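Local structure of cobalamin biosynthesis protein CobN (Mycobacterium tuberculosis, 7C6O) at residues G188-V193 and R221-Y226; R236-L241 and E274-L279; D245-T250 and L279-L284; L252-V257 and D318-T323. The protein is the large, catalytic subunit of cobaltochelatase, which inserts cobalt into the corrin ring during cobalamin biosynthesis in an ATP-dependent reaction, probably with partner subunits supplying the ATPase. All blocks are in the same frame, centred on the assembly; numbering follows the deposited sequence.

Contact 1: residues G188-V193 and R221-Y226; sequences GPTIAV and RPLPLY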
loop_
_atom_site.group_PDB
_atom_site.type_symbol
_atom_site.label_atom_id
_atom_site.label_comp_id
_atom_site.label_asym_id
_atom_site.label_seq_id
_atom_site.Cartn_x
_atom_site.Cartn_y
_atom_site.Cartn_z
ATOM N N GLY A 188 -5.609 -31.985 -15.108
ATOM C CA GLY A 188 -5.746 -30.552 -15.009
ATOM C C GLY A 188 -4.510 -29.814 -15.481
ATOM O O GLY A 188 -3.639 -30.374 -16.155
ATOM N N PRO A 189 -4.410 -28.534 -15.131
ATOM C CA PRO A 189 -3.259 -27.742 -15.569
ATOM C C PRO A 189 -1.983 -28.162 -14.857
ATOM O O PRO A 189 -2.004 -28.686 -13.740
ATOM C CB PRO A 189 -3.654 -26.309 -15.197
ATOM C CG PRO A 189 -4.587 -26.475 -14.045
ATOM C CD PRO A 189 -5.350 -27.746 -14.314
ATOM N N THR A 190 -0.861 -27.924 -15.527
ATOM C CA THR A 190 0.454 -28.239 -14.983
ATOM C C THR A 190 0.937 -27.068 -14.136
ATOM O O THR A 190 1.075 -25.947 -14.639
ATOM C CB THR A 190 1.443 -28.540 -16.107
ATOM O OG1 THR A 190 1.020 -29.715 -16.806
ATOM C CG2 THR A 190 2.837 -28.764 -15.545
ATOM N N ILE A 191 1.190 -27.327 -12.856
ATOM C CA ILE A 191 1.587 -26.301 -11.900
ATOM C C ILE A 191 3.034 -26.567 -11.509
ATOM O O ILE A 191 3.330 -27.551 -10.821
ATOM C CB ILE A 191 0.676 -26.287 -10.665
ATOM C CG1 ILE A 191 -0.793 -26.180 -11.081
ATOM C CG2 ILE A 191 1.064 -25.151 -9.728
ATOM C CD1 ILE A 191 -1.114 -24.957 -11.915
ATOM N N ALA A 192 3.939 -25.696 -11.944
ATOM C CA ALA A 192 5.329 -25.818 -11.533
ATOM C C ALA A 192 5.495 -25.340 -10.095
ATOM O O ALA A 192 4.829 -24.398 -9.659
ATOM C CB ALA A 192 6.234 -25.013 -12.465
ATOM N N VAL A 193 6.372 -26.010 -9.352
ATOM C CA VAL A 193 6.737 -25.611 -7.994
ATOM C C VAL A 193 8.245 -25.400 -7.968
ATOM O O VAL A 193 9.016 -26.360 -8.100
ATOM C CB VAL A 193 6.305 -26.647 -6.948
ATOM C CG1 VAL A 193 6.678 -26.175 -5.546
ATOM C CG2 VAL A 193 4.809 -26.898 -7.046
ATOM N N ARG A 221 -1.462 -31.070 -12.256
ATOM C CA ARG A 221 -0.273 -31.890 -12.462
ATOM C C ARG A 221 0.941 -31.152 -11.916
ATOM O O ARG A 221 1.397 -30.181 -12.538
ATOM C CB ARG A 221 -0.085 -32.208 -13.947
ATOM C CG ARG A 221 -1.247 -32.974 -14.574
ATOM C CD ARG A 221 -1.011 -33.256 -16.052
ATOM N NE ARG A 221 0.220 -34.011 -16.276
ATOM C CZ ARG A 221 0.333 -35.326 -16.114
ATOM N NH1 ARG A 221 -0.711 -36.047 -15.725
ATOM N NH2 ARG A 221 1.496 -35.924 -16.339
ATOM N N PRO A 222 1.492 -31.557 -10.774
ATOM C CA PRO A 222 2.609 -30.807 -10.187
ATOM C C PRO A 222 3.921 -31.069 -10.913
ATOM O O PRO A 222 4.229 -32.198 -11.305
ATOM C CB PRO A 222 2.662 -31.326 -8.745
ATOM C CG PRO A 222 2.095 -32.703 -8.829
ATOM C CD PRO A 222 1.060 -32.678 -9.920
ATOM N N LEU A 223 4.697 -30.002 -11.088
ATOM C CA LEU A 223 6.012 -30.063 -11.725
ATOM C C LEU A 223 7.016 -29.421 -10.776
ATOM O O LEU A 223 7.357 -28.237 -10.918
ATOM C CB LEU A 223 5.997 -29.371 -13.091
ATOM C CG LEU A 223 7.314 -29.265 -13.866
ATOM C CD1 LEU A 223 7.933 -30.634 -14.100
ATOM C CD2 LEU A 223 7.099 -28.537 -15.184
ATOM N N PRO A 224 7.496 -30.167 -9.780
ATOM C CA PRO A 224 8.454 -29.598 -8.820
ATOM C C PRO A 224 9.845 -29.495 -9.428
ATOM O O PRO A 224 10.402 -30.483 -9.915
ATOM C CB PRO A 224 8.425 -30.593 -7.655
ATOM C CG PRO A 224 8.021 -31.885 -8.286
ATOM C CD PRO A 224 7.087 -31.535 -9.411
ATOM N N LEU A 225 10.408 -28.289 -9.396
ATOM C CA LEU A 225 11.717 -28.014 -9.970
ATOM C C LEU A 225 12.563 -27.263 -8.955
ATOM O O LEU A 225 12.101 -26.276 -8.371
ATOM C CB LEU A 225 11.592 -27.193 -11.261
ATOM C CG LEU A 225 10.811 -27.830 -12.412
ATOM C CD1 LEU A 225 10.542 -26.811 -13.511
ATOM C CD2 LEU A 225 11.572 -29.024 -12.964
ATOM N N TYR A 226 13.792 -27.724 -8.741
ATOM C CA TYR A 226 14.738 -27.008 -7.899
ATOM C C TYR A 226 15.732 -26.248 -8.768
ATOM O O TYR A 226 16.010 -26.633 -9.905
ATOM C CB TYR A 226 15.479 -27.957 -6.951
ATOM C CG TYR A 226 16.356 -28.985 -7.632
ATOM C CD1 TYR A 226 15.863 -30.244 -7.950
ATOM C CD2 TYR A 226 17.681 -28.702 -7.946
ATOM C CE1 TYR A 226 16.664 -31.189 -8.567
ATOM C CE2 TYR A 226 18.488 -29.640 -8.568
ATOM C CZ TYR A 226 17.973 -30.881 -8.874
ATOM O OH TYR A 226 18.769 -31.820 -9.490
HETATM O O HOH W 1 2.510 -31.865 -17.302
#
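Two parallel strands in the mixed sheet of an alpha/beta fold meet here, the two strands of a beta-alpha-beta crossover that passes through helices 197-202 and 206-217. Thr190 pairs with Arg221 and Val193 with Pro224, and five backbone hydrogen bonds stitch the edges together. Arg221 N reaches Pro189 O at 2.9 Å, Ile191 N returns to Arg221 O, and the series runs through Leu223 and Val193 to Leu225 N, which meets Val193 O at 2.7 Å and 175°, almost straight. Pro222 and Pro224 have no N-H to give, but in this register their nitrogens turn away from the partner strand, and the bonding is not interrupted. Their CA atoms still sit close to carbonyls, Pro222 CA 3.4 Å from Ile191 O.

One face carries Ile191, Val193, Pro222 and Pro224 and is covered by helix 206-217. On the other lie Thr190, Ala192, Arg221 and Leu223. Thr190 holds its methyl anti to the backbone N (OG1 chi1 -64°), which sets CG2 4.0 Å from Leu223 CB and turns OG1 to the arginine. Arg221 bends at chi3, and its guanidinium is anchored at the far end by a salt bridge to Asp183 and a hydrogen bond to Lys186 O. A water lies in the guanidinium plane, its O 2.7 Å from Thr190 OG1. Arg221 NE donates weakly to the same water O, 3.3 Å from it.

Contact 2: residues R236-L241 and E274-L279; sequences RLLERL and EHLAAL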
loop_
_atom_site.group_PDB
_atom_site.type_symbol
_atom_site.label_atom_id
_atom_site.label_comp_id
_atom_site.label_asym_id
_atom_site.label_seq_id
_atom_site.Cartn_x
_atom_site.Cartn_y
_atom_site.Cartn_z
ATOM N N ARG A 236 17.762 -24.250 -20.289
ATOM C CA ARG A 236 16.979 -25.480 -20.293
ATOM C C ARG A 236 15.925 -25.480 -19.192
ATOM O O ARG A 236 14.872 -26.110 -19.345
ATOM C CB ARG A 236 17.900 -26.693 -20.158
ATOM C CG ARG A 236 18.790 -26.930 -21.369
ATOM N N LEU A 237 16.184 -24.782 -18.083
ATOM C CA LEU A 237 15.160 -24.630 -17.055
ATOM C C LEU A 237 13.988 -23.803 -17.570
ATOM O O LEU A 237 12.823 -24.163 -17.356
ATOM C CB LEU A 237 15.759 -23.990 -15.803
ATOM C CG LEU A 237 14.761 -23.588 -14.714
ATOM C CD1 LEU A 237 13.981 -24.798 -14.224
ATOM C CD2 LEU A 237 15.471 -22.902 -13.555
ATOM N N LEU A 238 14.277 -22.696 -18.255
ATOM C CA LEU A 238 13.209 -21.893 -18.837
ATOM C C LEU A 238 12.431 -22.689 -19.877
ATOM O O LEU A 238 11.208 -22.548 -19.989
ATOM C CB LEU A 238 13.788 -20.616 -19.445
ATOM C CG LEU A 238 14.408 -19.643 -18.440
ATOM C CD1 LEU A 238 15.123 -18.509 -19.153
ATOM C CD2 LEU A 238 13.342 -19.098 -17.501
ATOM N N GLU A 239 13.124 -23.535 -20.645
ATOM C CA GLU A 239 12.437 -24.411 -21.590
ATOM C C GLU A 239 11.476 -25.345 -20.867
ATOM O O GLU A 239 10.328 -25.523 -21.289
ATOM C CB GLU A 239 13.453 -25.223 -22.397
ATOM C CG GLU A 239 14.371 -24.408 -23.287
ATOM C CD GLU A 239 15.287 -25.286 -24.118
ATOM O OE1 GLU A 239 14.932 -26.462 -24.348
ATOM O OE2 GLU A 239 16.364 -24.807 -24.535
ATOM N N ARG A 240 11.935 -25.953 -19.769
ATOM C CA ARG A 240 11.088 -26.870 -19.017
ATOM C C ARG A 240 9.854 -26.156 -18.480
ATOM O O ARG A 240 8.753 -26.721 -18.476
ATOM C CB ARG A 240 11.888 -27.499 -17.876
ATOM C CG ARG A 240 11.235 -28.715 -17.247
ATOM C CD ARG A 240 11.204 -29.887 -18.216
ATOM N NE ARG A 240 11.042 -31.162 -17.522
ATOM C CZ ARG A 240 9.869 -31.712 -17.226
ATOM N NH1 ARG A 240 8.743 -31.100 -17.565
ATOM N NH2 ARG A 240 9.822 -32.876 -16.592
ATOM N N LEU A 241 10.014 -24.905 -18.040
ATOM C CA LEU A 241 8.898 -24.106 -17.551
ATOM C C LEU A 241 7.906 -23.739 -18.646
ATOM O O LEU A 241 6.792 -23.311 -18.326
ATOM C CB LEU A 241 9.420 -22.834 -16.881
ATOM C CG LEU A 241 10.089 -23.058 -15.526
ATOM C CD1 LEU A 241 10.744 -21.780 -15.025
ATOM C CD2 LEU A 241 9.069 -23.575 -14.522
ATOM N N GLU A 274 12.131 -10.259 -18.016
ATOM C CA GLU A 274 11.653 -10.577 -19.361
ATOM C C GLU A 274 11.694 -12.076 -19.632
ATOM O O GLU A 274 10.798 -12.614 -20.293
ATOM C CB GLU A 274 12.474 -9.823 -20.408
ATOM C CG GLU A 274 12.221 -8.328 -20.435
ATOM N N HIS A 275 12.720 -12.766 -19.127
ATOM C CA HIS A 275 12.830 -14.205 -19.348
ATOM C C HIS A 275 11.719 -14.989 -18.659
ATOM O O HIS A 275 11.390 -16.092 -19.110
ATOM C CB HIS A 275 14.196 -14.711 -18.878
ATOM C CG HIS A 275 14.445 -14.530 -17.411
ATOM N ND1 HIS A 275 14.559 -13.287 -16.823
ATOM C CD2 HIS A 275 14.616 -15.432 -16.415
ATOM C CE1 HIS A 275 14.783 -13.432 -15.529
ATOM N NE2 HIS A 275 14.821 -14.724 -15.255
ATOM N N LEU A 276 11.135 -14.451 -17.587
ATOM C CA LEU A 276 10.010 -15.103 -16.931
ATOM C C LEU A 276 8.668 -14.610 -17.462
ATOM O O LEU A 276 7.730 -15.402 -17.598
ATOM C CB LEU A 276 10.087 -14.889 -15.418
ATOM C CG LEU A 276 11.305 -15.530 -14.752
ATOM C CD1 LEU A 276 11.429 -15.110 -13.295
ATOM C CD2 LEU A 276 11.231 -17.043 -14.869
ATOM N N ALA A 277 8.560 -13.313 -17.764
ATOM C CA ALA A 277 7.336 -12.793 -18.364
ATOM C C ALA A 277 7.057 -13.438 -19.714
ATOM O O ALA A 277 5.892 -13.584 -20.101
ATOM C CB ALA A 277 7.424 -11.273 -18.514
ATOM N N ALA A 278 8.108 -13.839 -20.437
ATOM C CA ALA A 278 7.918 -14.459 -21.745
ATOM C C ALA A 278 7.127 -15.757 -21.646
ATOM O O ALA A 278 6.447 -16.140 -22.604
ATOM C CB ALA A 278 9.271 -14.710 -22.409
ATOM N N LEU A 279 7.200 -16.447 -20.504
ATOM C CA LEU A 279 6.381 -17.640 -20.312
ATOM C C LEU A 279 4.896 -17.303 -20.343
ATOM O O LEU A 279 4.077 -18.142 -20.739
ATOM C CB LEU A 279 6.740 -18.320 -18.992
ATOM C CG LEU A 279 8.198 -18.731 -18.777
ATOM C CD1 LEU A 279 8.402 -19.201 -17.344
ATOM C CD2 LEU A 279 8.610 -19.815 -19.764
#
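Leu238 and Leu279 both carry CG anti to their carbonyl carbons (chi1 -65° and -57°), and from there each sends its methyls across to the facing segment, while His275 folds CG between its backbone N and carbonyl carbon (chi1 62°), which lays its ring beside Leu238. The contact is a leucine-rich packing of helix 235-241 against the short helix 274-277 and the turn after it, two connecting elements of the alpha/beta fold on the side of the sheet that carries Ala192 and Leu225. No hydrogen bond crosses it.

Leu238 makes most of the contact with the short helix. Its CD1 rests 3.9 Å from His275 CB, and CD2 comes up to the edge of the imidazole, near the ring plane, 4.0 Å from His275 CD2. The same CD2 also meets Leu276 CD2, the two side chains crossing at about a right angle. Leu276 packs its own CG over one face of the ring, 3.5 Å above the plane and offset toward the rim. The ring is therefore flanked at face and edge by leucines, and its rotation is pinned by a hydrogen bond from NE2 to Leu230 O.

One turn further along, Leu279 lies against Leu241, which in turn packs down on Ala192 of the sheet. Leu279 CD2 lies 3.8 Å from Leu238 O, and its other methyl, CD1, touches Leu241 CB at 3.8 Å.

Contact 3: residues D245-T250 and L279-L284; sequences DAMVVT and LDIPIL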
loop_
_atom_site.group_PDB
_atom_site.type_symbol
_atom_site.label_atom_id
_atom_site.label_comp_id
_atom_site.label_asym_id
_atom_site.label_seq_id
_atom_site.Cartn_x
_atom_site.Cartn_y
_atom_site.Cartn_z
ATOM N N ASP A 245 1.470 -24.343 -16.819
ATOM C CA ASP A 245 0.370 -23.400 -16.957
ATOM C C ASP A 245 0.376 -22.333 -15.872
ATOM O O ASP A 245 -0.270 -21.292 -16.036
ATOM C CB ASP A 245 -0.962 -24.152 -16.940
ATOM C CG ASP A 245 -1.066 -25.155 -18.065
ATOM O OD1 ASP A 245 -0.953 -24.737 -19.238
ATOM O OD2 ASP A 245 -1.233 -26.362 -17.783
ATOM N N ALA A 246 1.090 -22.571 -14.776
ATOM C CA ALA A 246 1.280 -21.588 -13.720
ATOM C C ALA A 246 2.457 -22.045 -12.872
ATOM O O ALA A 246 2.820 -23.225 -12.872
ATOM C CB ALA A 246 0.020 -21.417 -12.863
ATOM N N MET A 247 3.051 -21.097 -12.151
ATOM C CA MET A 247 4.212 -21.354 -11.307
ATOM C C MET A 247 3.929 -20.899 -9.884
ATOM O O MET A 247 3.518 -19.754 -9.669
ATOM C CB MET A 247 5.454 -20.614 -11.809
ATOM C CG MET A 247 5.984 -21.036 -13.155
ATOM S SD MET A 247 7.293 -19.902 -13.665
ATOM C CE MET A 247 8.446 -20.108 -12.309
ATOM N N VAL A 248 4.171 -21.782 -8.920
ATOM C CA VAL A 248 4.289 -21.400 -7.516
ATOM C C VAL A 248 5.774 -21.353 -7.183
ATOM O O VAL A 248 6.479 -22.360 -7.313
ATOM C CB VAL A 248 3.548 -22.377 -6.591
ATOM C CG1 VAL A 248 3.707 -21.939 -5.146
ATOM C CG2 VAL A 248 2.076 -22.460 -6.964
ATOM N N VAL A 249 6.259 -20.189 -6.761
ATOM C CA VAL A 249 7.677 -19.991 -6.497
ATOM C C VAL A 249 7.882 -19.809 -5.001
ATOM O O VAL A 249 7.063 -19.184 -4.317
ATOM C CB VAL A 249 8.251 -18.799 -7.290
ATOM C CG1 VAL A 249 8.095 -19.044 -8.780
ATOM C CG2 VAL A 249 7.579 -17.494 -6.884
ATOM N N THR A 250 8.971 -20.384 -4.492
ATOM C CA THR A 250 9.374 -20.215 -3.100
ATOM C C THR A 250 10.765 -19.604 -3.001
ATOM O O THR A 250 11.408 -19.691 -1.949
ATOM C CB THR A 250 9.320 -21.550 -2.352
ATOM O OG1 THR A 250 10.302 -22.444 -2.888
ATOM C CG2 THR A 250 7.945 -22.185 -2.493
ATOM N N LEU A 279 7.200 -16.447 -20.504
ATOM C CA LEU A 279 6.381 -17.640 -20.312
ATOM C C LEU A 279 4.896 -17.303 -20.343
ATOM O O LEU A 279 4.077 -18.142 -20.739
ATOM C CB LEU A 279 6.740 -18.320 -18.992
ATOM C CG LEU A 279 8.198 -18.731 -18.777
ATOM C CD1 LEU A 279 8.402 -19.201 -17.344
ATOM C CD2 LEU A 279 8.610 -19.815 -19.764
ATOM N N ASP A 280 4.538 -16.085 -19.931
ATOM C CA ASP A 280 3.158 -15.594 -19.961
ATOM C C ASP A 280 2.223 -16.511 -19.169
ATOM O O ASP A 280 1.177 -16.944 -19.655
ATOM C CB ASP A 280 2.668 -15.420 -21.401
ATOM C CG ASP A 280 1.435 -14.541 -21.494
ATOM O OD1 ASP A 280 1.217 -13.721 -20.576
ATOM O OD2 ASP A 280 0.681 -14.676 -22.481
ATOM N N ILE A 281 2.616 -16.814 -17.936
ATOM C CA ILE A 281 1.776 -17.602 -17.035
ATOM C C ILE A 281 1.747 -16.906 -15.681
ATOM O O ILE A 281 2.632 -16.096 -15.363
ATOM C CB ILE A 281 2.285 -19.057 -16.899
ATOM C CG1 ILE A 281 3.716 -19.079 -16.365
ATOM C CG2 ILE A 281 2.182 -19.798 -18.228
ATOM C CD1 ILE A 281 4.253 -20.481 -16.162
ATOM N N PRO A 282 0.728 -17.184 -14.867
ATOM C CA PRO A 282 0.704 -16.615 -13.515
ATOM C C PRO A 282 1.831 -17.181 -12.669
ATOM O O PRO A 282 2.112 -18.383 -12.694
ATOM C CB PRO A 282 -0.669 -17.035 -12.974
ATOM C CG PRO A 282 -1.482 -17.342 -14.184
ATOM C CD PRO A 282 -0.515 -17.908 -15.177
ATOM N N ILE A 283 2.486 -16.298 -11.926
ATOM C CA ILE A 283 3.600 -16.655 -11.054
ATOM C C ILE A 283 3.201 -16.253 -9.642
ATOM O O ILE A 283 3.072 -15.060 -9.342
ATOM C CB ILE A 283 4.906 -15.973 -11.484
ATOM C CG1 ILE A 283 5.247 -16.348 -12.930
ATOM C CG2 ILE A 283 6.043 -16.338 -10.535
ATOM C CD1 ILE A 283 6.510 -15.693 -13.463
ATOM N N LEU A 284 2.997 -17.241 -8.774
ATOM C CA LEU A 284 2.448 -17.018 -7.445
ATOM C C LEU A 284 3.514 -17.300 -6.398
ATOM O O LEU A 284 4.176 -18.341 -6.446
ATOM C CB LEU A 284 1.225 -17.907 -7.201
ATOM C CG LEU A 284 0.059 -17.774 -8.185
ATOM C CD1 LEU A 284 0.242 -18.683 -9.402
ATOM C CD2 LEU A 284 -1.264 -18.062 -7.499
#
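Three nearly straight backbone bonds join the segments as parallel strands: Leu284 N takes Met247 O at 2.7 Å, flanked by Met247 N to Pro282 O and Val249 N to Leu284 O. The donors reach their carbonyls almost head-on, with C=O...N angles of 164° to 168°. Ahead of this pairing Asp245 O faces carbon, with Ile281 CB and Pro282 CD packed against it.

Met247 carries the packing on one face. Its CG sits 3.5 Å from Ile281 CD1, a close approach, and the two side chains cross at about a right angle. A bend at chi3 brings CE to Leu241 CD1 of the preceding helix, while SD remains 3.9 Å from Leu279 CD1 and also touches Ile283 CG1. Ile281 reaches the methionine because its CG1 is held between backbone N and carbonyl carbon (chi1 59°).

Strand 246-249, helix 274-277 and strand 283-289 form a beta-alpha-beta unit, and these are its two strands, next to each other in the seven-stranded mixed sheet. Beyond strand 246-249 comes strand 190-196, where Asp245 OD2 accepts the backbone N-H of Thr190.

Further along, Val249 CG1 lies 3.8 Å from Ile283 CG2. The opposite face bears Val248 and Leu284, with Ala246 beside them; helix 343-361 covers Ala246 and Val248, and Leu284 places CD1 3.5 Å from Met247 O.

Contact 4: residues L252-V257 and D318-T323; sequences LAAGGV and DGRIIT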
loop_
_atom_site.group_PDB
_atom_site.type_symbol
_atom_site.label_atom_id
_atom_site.label_comp_id
_atom_site.label_asym_id
_atom_site.label_seq_id
_atom_site.Cartn_x
_atom_site.Cartn_y
_atom_site.Cartn_z
ATOM N N LEU A 252 13.558 -16.187 -3.982
ATOM C CA LEU A 252 13.591 -14.732 -3.962
ATOM C C LEU A 252 13.261 -14.159 -5.340
ATOM O O LEU A 252 13.210 -14.868 -6.350
ATOM C CB LEU A 252 14.964 -14.237 -3.503
ATOM C CG LEU A 252 15.199 -13.973 -2.012
ATOM C CD1 LEU A 252 14.393 -14.909 -1.130
ATOM C CD2 LEU A 252 16.683 -14.097 -1.699
ATOM N N ALA A 253 13.047 -12.843 -5.373
ATOM C CA ALA A 253 12.698 -12.163 -6.615
ATOM C C ALA A 253 13.828 -12.270 -7.632
ATOM O O ALA A 253 15.007 -12.368 -7.282
ATOM C CB ALA A 253 12.375 -10.692 -6.349
ATOM N N ALA A 254 13.456 -12.235 -8.912
ATOM C CA ALA A 254 14.391 -12.506 -9.993
ATOM C C ALA A 254 14.807 -11.277 -10.790
ATOM O O ALA A 254 15.750 -11.369 -11.582
ATOM C CB ALA A 254 13.791 -13.537 -10.958
ATOM N N GLY A 255 14.139 -10.135 -10.606
ATOM C CA GLY A 255 14.391 -8.995 -11.475
ATOM C C GLY A 255 15.718 -8.302 -11.226
ATOM O O GLY A 255 16.264 -7.654 -12.126
ATOM N N GLY A 256 16.253 -8.417 -10.018
ATOM C CA GLY A 256 17.492 -7.734 -9.699
ATOM C C GLY A 256 17.864 -7.949 -8.249
ATOM O O GLY A 256 17.267 -8.772 -7.550
ATOM N N VAL A 257 18.863 -7.190 -7.802
ATOM C CA VAL A 257 19.378 -7.292 -6.443
ATOM C C VAL A 257 19.340 -5.969 -5.693
ATOM O O VAL A 257 19.700 -5.936 -4.514
ATOM C CB VAL A 257 20.808 -7.870 -6.423
ATOM C CG1 VAL A 257 20.823 -9.276 -6.997
ATOM C CG2 VAL A 257 21.769 -6.958 -7.176
ATOM N N ASP A 318 8.618 -8.230 -9.269
ATOM C CA ASP A 318 8.562 -9.176 -10.379
ATOM C C ASP A 318 7.169 -9.325 -10.979
ATOM O O ASP A 318 7.033 -9.984 -12.018
ATOM C CB ASP A 318 9.020 -10.566 -9.930
ATOM C CG ASP A 318 10.523 -10.681 -9.777
ATOM O OD1 ASP A 318 11.225 -9.648 -9.770
ATOM O OD2 ASP A 318 10.996 -11.831 -9.662
ATOM N N GLY A 319 6.138 -8.765 -10.353
ATOM C CA GLY A 319 4.780 -9.039 -10.782
ATOM C C GLY A 319 4.209 -10.342 -10.271
ATOM O O GLY A 319 3.247 -10.858 -10.849
ATOM N N ARG A 320 4.773 -10.896 -9.206
ATOM C CA ARG A 320 4.272 -12.139 -8.644
ATOM C C ARG A 320 2.991 -11.899 -7.850
ATOM O O ARG A 320 2.788 -10.830 -7.266
ATOM C CB ARG A 320 5.326 -12.782 -7.744
ATOM C CG ARG A 320 6.570 -13.241 -8.483
ATOM C CD ARG A 320 7.615 -13.775 -7.518
ATOM N NE ARG A 320 8.848 -14.150 -8.204
ATOM C CZ ARG A 320 9.939 -14.604 -7.594
ATOM N NH1 ARG A 320 9.957 -14.748 -6.275
ATOM N NH2 ARG A 320 11.015 -14.916 -8.303
ATOM N N ILE A 321 2.126 -12.909 -7.841
ATOM C CA ILE A 321 0.917 -12.894 -7.025
ATOM C C ILE A 321 1.266 -13.373 -5.622
ATOM O O ILE A 321 1.837 -14.456 -5.449
ATOM C CB ILE A 321 -0.171 -13.776 -7.656
ATOM C CG1 ILE A 321 -0.458 -13.333 -9.093
ATOM C CG2 ILE A 321 -1.435 -13.759 -6.817
ATOM C CD1 ILE A 321 -1.400 -14.260 -9.834
ATOM N N ILE A 322 0.922 -12.574 -4.618
ATOM C CA ILE A 322 1.217 -12.903 -3.225
ATOM C C ILE A 322 0.091 -13.775 -2.682
ATOM O O ILE A 322 -1.076 -13.368 -2.691
ATOM C CB ILE A 322 1.385 -11.628 -2.383
ATOM C CG1 ILE A 322 2.436 -10.701 -3.006
ATOM C CG2 ILE A 322 1.736 -11.976 -0.944
ATOM C CD1 ILE A 322 3.803 -11.326 -3.140
ATOM N N THR A 323 0.424 -14.964 -2.202
ATOM C CA THR A 323 -0.568 -15.887 -1.652
ATOM C C THR A 323 -0.366 -16.001 -0.138
ATOM O O THR A 323 -0.376 -14.967 0.540
ATOM C CB THR A 323 -0.520 -17.223 -2.388
ATOM O OG1 THR A 323 0.640 -17.969 -1.987
ATOM C CG2 THR A 323 -0.494 -17.006 -3.901
#
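Asp318 grips two successive backbone N-H groups of the loop: Ala254 N gives OD2 a short, nearly straight bond of 2.6 Å at 171°, on the syn lone pair, and Gly255 N reaches OD1 weakly at 3.1 Å. OD1 has a further donor in Trp271 NE1, so the buried carboxylate is held through both oxygens.

Arg320, two residues on, takes a carbonyl two residues before Ala254, that of Leu252. Its NH2 bonds Leu252 O at 2.9 Å, approaching from above the carbonyl plane, and NH1 adds a weak bond to the same oxygen. NH1 is also tied to Gln285 OE1 and Val251 O. With its chain extended from CG to NE, the arginine spans from the start of strand 321-331 to the loop that leaves strand 246-249 at its C-terminal end; the contact thus fastens a strand-to-helix connection of the mixed sheet to the entry of strand 321-331, two places along the sheet.

The two charges also face each other: Arg320 NH2 is 3.4 Å from Asp318 OD2, but the oxygen is displaced from the plane of the guanidinium, so the attraction is one of charge and not a hydrogen bond. From the loop, two alanines pack against them: Ala253 CA lies over one guanidinium face, 3.6 Å from Arg320 NH2, and Ala254 CB sits 3.5 Å from Asp318 OD2.

All four contacts belong to one alpha/beta unit built on a mixed seven-stranded sheet within the CobN/magnesium chelatase family region. Strands 221-227, 190-196, 246-249, 283-289 and 321-331 lie side by side in that order; contacts 1 and 3, centres about 9 Å apart, are two strand pairings separated by that of 190-196 with 246-249. Contact 4, about 11 Å from contact 3 centre to centre, ties the loop after 246-249 to the start of 321-331. Contact 2 packs on the face carrying Ala192 and Met247, about 10 Å from contact 3 centre to centre, and shares Leu279 with it. Contact 1 closes first along the chain; contacts 2 to 4 interleave, tying the connections after strands 221-227 and 246-249 to the same sheet.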